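Local coordinates for putative sugar binding protein (Bacteroides vulgatus ATCC 8482, PDB 3KEZ) that probably binds sugars at the bacterial outer membrane as a calcium-containing member of the SusD family of nutrient-binding proteins, at residues S32-Q35 against A39-G42. Numbering follows the deposited sequence.
Sequences STMQ and AYSG
With CG anti to the carbonyl carbon in both residues (chi1 -64° and -68°), Met34 and Tyr40 run their side chains across each other at an oblique angle, and the bend at chi3 of Met34, a selenomethionine, swings its CE back to the tyrosine ring, 3.8 Å from CD2. The pair joins two parts of a helix-loop-helix connection in the helical SusD fold: the C-terminal end of helix 20-34 and the type I beta turn from Ala39 to Gly42, whose last residue is the N-cap of helix 43-50. The turn is tied to the helix end by Tyr40 N, which donates to Met34 O at 2.8 Å with a bent N-H...O angle of 138°. Ala39 CB rests against two carbonyl oxygens, Thr33 O and Met34 O. Met125 of helix 109-134 touches the Tyr40 side chain, and Tyr40 OH hydrogen-bonds with OD2 of Asp129 in the same helix. Without the phenol ring, as with an alanine here, Asp129 would probably lose its hydroxyl partner and a gap would open beside Met34 CE. Farther along the turn, Ser41 OG hydrogen-bonds with ND2 of Asn261, a calcium-site residue, and lies 2.8 Å from Gln35 O, at most a weak hydrogen bond.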
ATOM      1  N   SER A  32     -15.713   3.164   4.653  1.00 13.78           N
ATOM      2  CA  SER A  32     -15.640   4.237   5.653  0.50 14.92           C
ATOM      3  C   SER A  32     -14.563   3.907   6.705  1.00 16.48           C
ATOM      4  O   SER A  32     -13.768   4.785   7.096  1.00 14.66           O
ATOM      5  CB  SER A  32     -17.011   4.485   6.299  0.50 15.47           C
ATOM      6  OG  SER A  32     -16.895   5.334   7.424  0.50 14.16           O
ATOM      7  N   THR A  33     -14.511   2.640   7.123  1.00 13.79           N
ATOM      8  CA  THR A  33     -13.444   2.160   8.025  1.00 13.69           C
ATOM      9  C   THR A  33     -12.038   2.316   7.427  1.00 14.58           C
ATOM     10  O   THR A  33     -11.106   2.775   8.110  1.00 10.68           O
ATOM     11  CB  THR A  33     -13.697   0.670   8.454  1.00 14.36           C
ATOM     12  OG1 THR A  33     -14.993   0.578   9.066  1.00 14.93           O
ATOM     13  CG2 THR A  33     -12.614   0.144   9.416  1.00 14.33           C
HETATM   14  N   MSE A  34     -11.896   1.954   6.154  1.00  9.96           N
HETATM   15  CA  MSE A  34     -10.619   2.076   5.457  1.00 11.57           C
HETATM   16  C   MSE A  34     -10.139   3.505   5.356  1.00 11.70           C
HETATM   17  O   MSE A  34      -8.935   3.720   5.251  1.00 10.90           O
HETATM   18  CB  MSE A  34     -10.731   1.512   4.022  1.00 12.13           C
HETATM   19  CG  MSE A  34     -11.015   0.024   4.003  1.00 13.24           C
HETATM   20 SE   MSE A  34     -11.359  -0.699   2.276  0.75  3.07          SE
HETATM   21  CE  MSE A  34      -9.586  -0.677   1.693  1.00 12.30           C
ATOM     22  N   GLN A  35     -11.078   4.466   5.301  1.00 11.43           N
ATOM     23  CA  GLN A  35     -10.775   5.907   5.273  1.00 12.77           C
ATOM     24  C   GLN A  35     -10.137   6.487   6.533  1.00 12.76           C
ATOM     25  O   GLN A  35      -9.594   7.598   6.483  1.00 13.27           O
ATOM     26  CB  GLN A  35     -12.042   6.738   4.970  1.00 15.27           C
ATOM     27  CG  GLN A  35     -12.375   6.748   3.519  1.00 16.96           C
ATOM     28  CD  GLN A  35     -13.817   7.010   3.248  1.00 27.97           C
ATOM     29  OE1 GLN A  35     -14.486   7.767   3.989  1.00 25.55           O
ATOM     30  NE2 GLN A  35     -14.320   6.410   2.153  1.00 29.72           N
ATOM     31  N   ALA A  39      -6.310   3.665   9.473  1.00  8.08           N
ATOM     32  CA  ALA A  39      -6.274   2.666   8.413  1.00  9.69           C
ATOM     33  C   ALA A  39      -5.581   3.275   7.198  1.00 10.97           C
ATOM     34  O   ALA A  39      -4.417   3.725   7.309  1.00 12.55           O
ATOM     35  CB  ALA A  39      -7.698   2.131   8.083  1.00  9.81           C
ATOM     36  N   TYR A  40      -6.258   3.291   6.050  1.00 10.63           N
ATOM     37  CA  TYR A  40      -5.617   3.658   4.798  1.00 10.50           C
ATOM     38  C   TYR A  40      -5.490   5.163   4.522  1.00 10.84           C
ATOM     39  O   TYR A  40      -4.918   5.569   3.512  1.00 12.00           O
ATOM     40  CB  TYR A  40      -6.296   2.931   3.624  1.00 11.34           C
ATOM     41  CG  TYR A  40      -6.031   1.439   3.685  1.00 12.01           C
ATOM     42  CD1 TYR A  40      -4.747   0.903   3.353  1.00 11.27           C
ATOM     43  CD2 TYR A  40      -7.012   0.564   4.146  1.00 13.85           C
ATOM     44  CE1 TYR A  40      -4.505  -0.478   3.428  1.00 14.38           C
ATOM     45  CE2 TYR A  40      -6.765  -0.833   4.228  1.00 13.11           C
ATOM     46  CZ  TYR A  40      -5.533  -1.340   3.864  1.00 10.50           C
ATOM     47  OH  TYR A  40      -5.326  -2.704   3.968  1.00 11.94           O
ATOM     48  N   SER A  41      -5.965   6.009   5.421  1.00 12.99           N
ATOM     49  CA  SER A  41      -5.673   7.428   5.280  1.00 12.51           C
ATOM     50  C   SER A  41      -4.449   7.815   6.120  1.00 13.30           C
ATOM     51  O   SER A  41      -4.098   8.979   6.178  1.00 13.64           O
ATOM     52  CB  SER A  41      -6.899   8.266   5.632  1.00 12.21           C
ATOM     53  OG  SER A  41      -7.783   8.404   4.539  1.00 11.55           O
ATOM     54  N   GLY A  42      -3.786   6.846   6.753  1.00 13.80           N
ATOM     55  CA  GLY A  42      -2.596   7.176   7.542  1.00 13.42           C
ATOM     56  C   GLY A  42      -1.689   6.001   7.838  1.00 11.29           C
ATOM     57  O   GLY A  42      -0.821   5.633   7.032  1.00 10.08           O
TER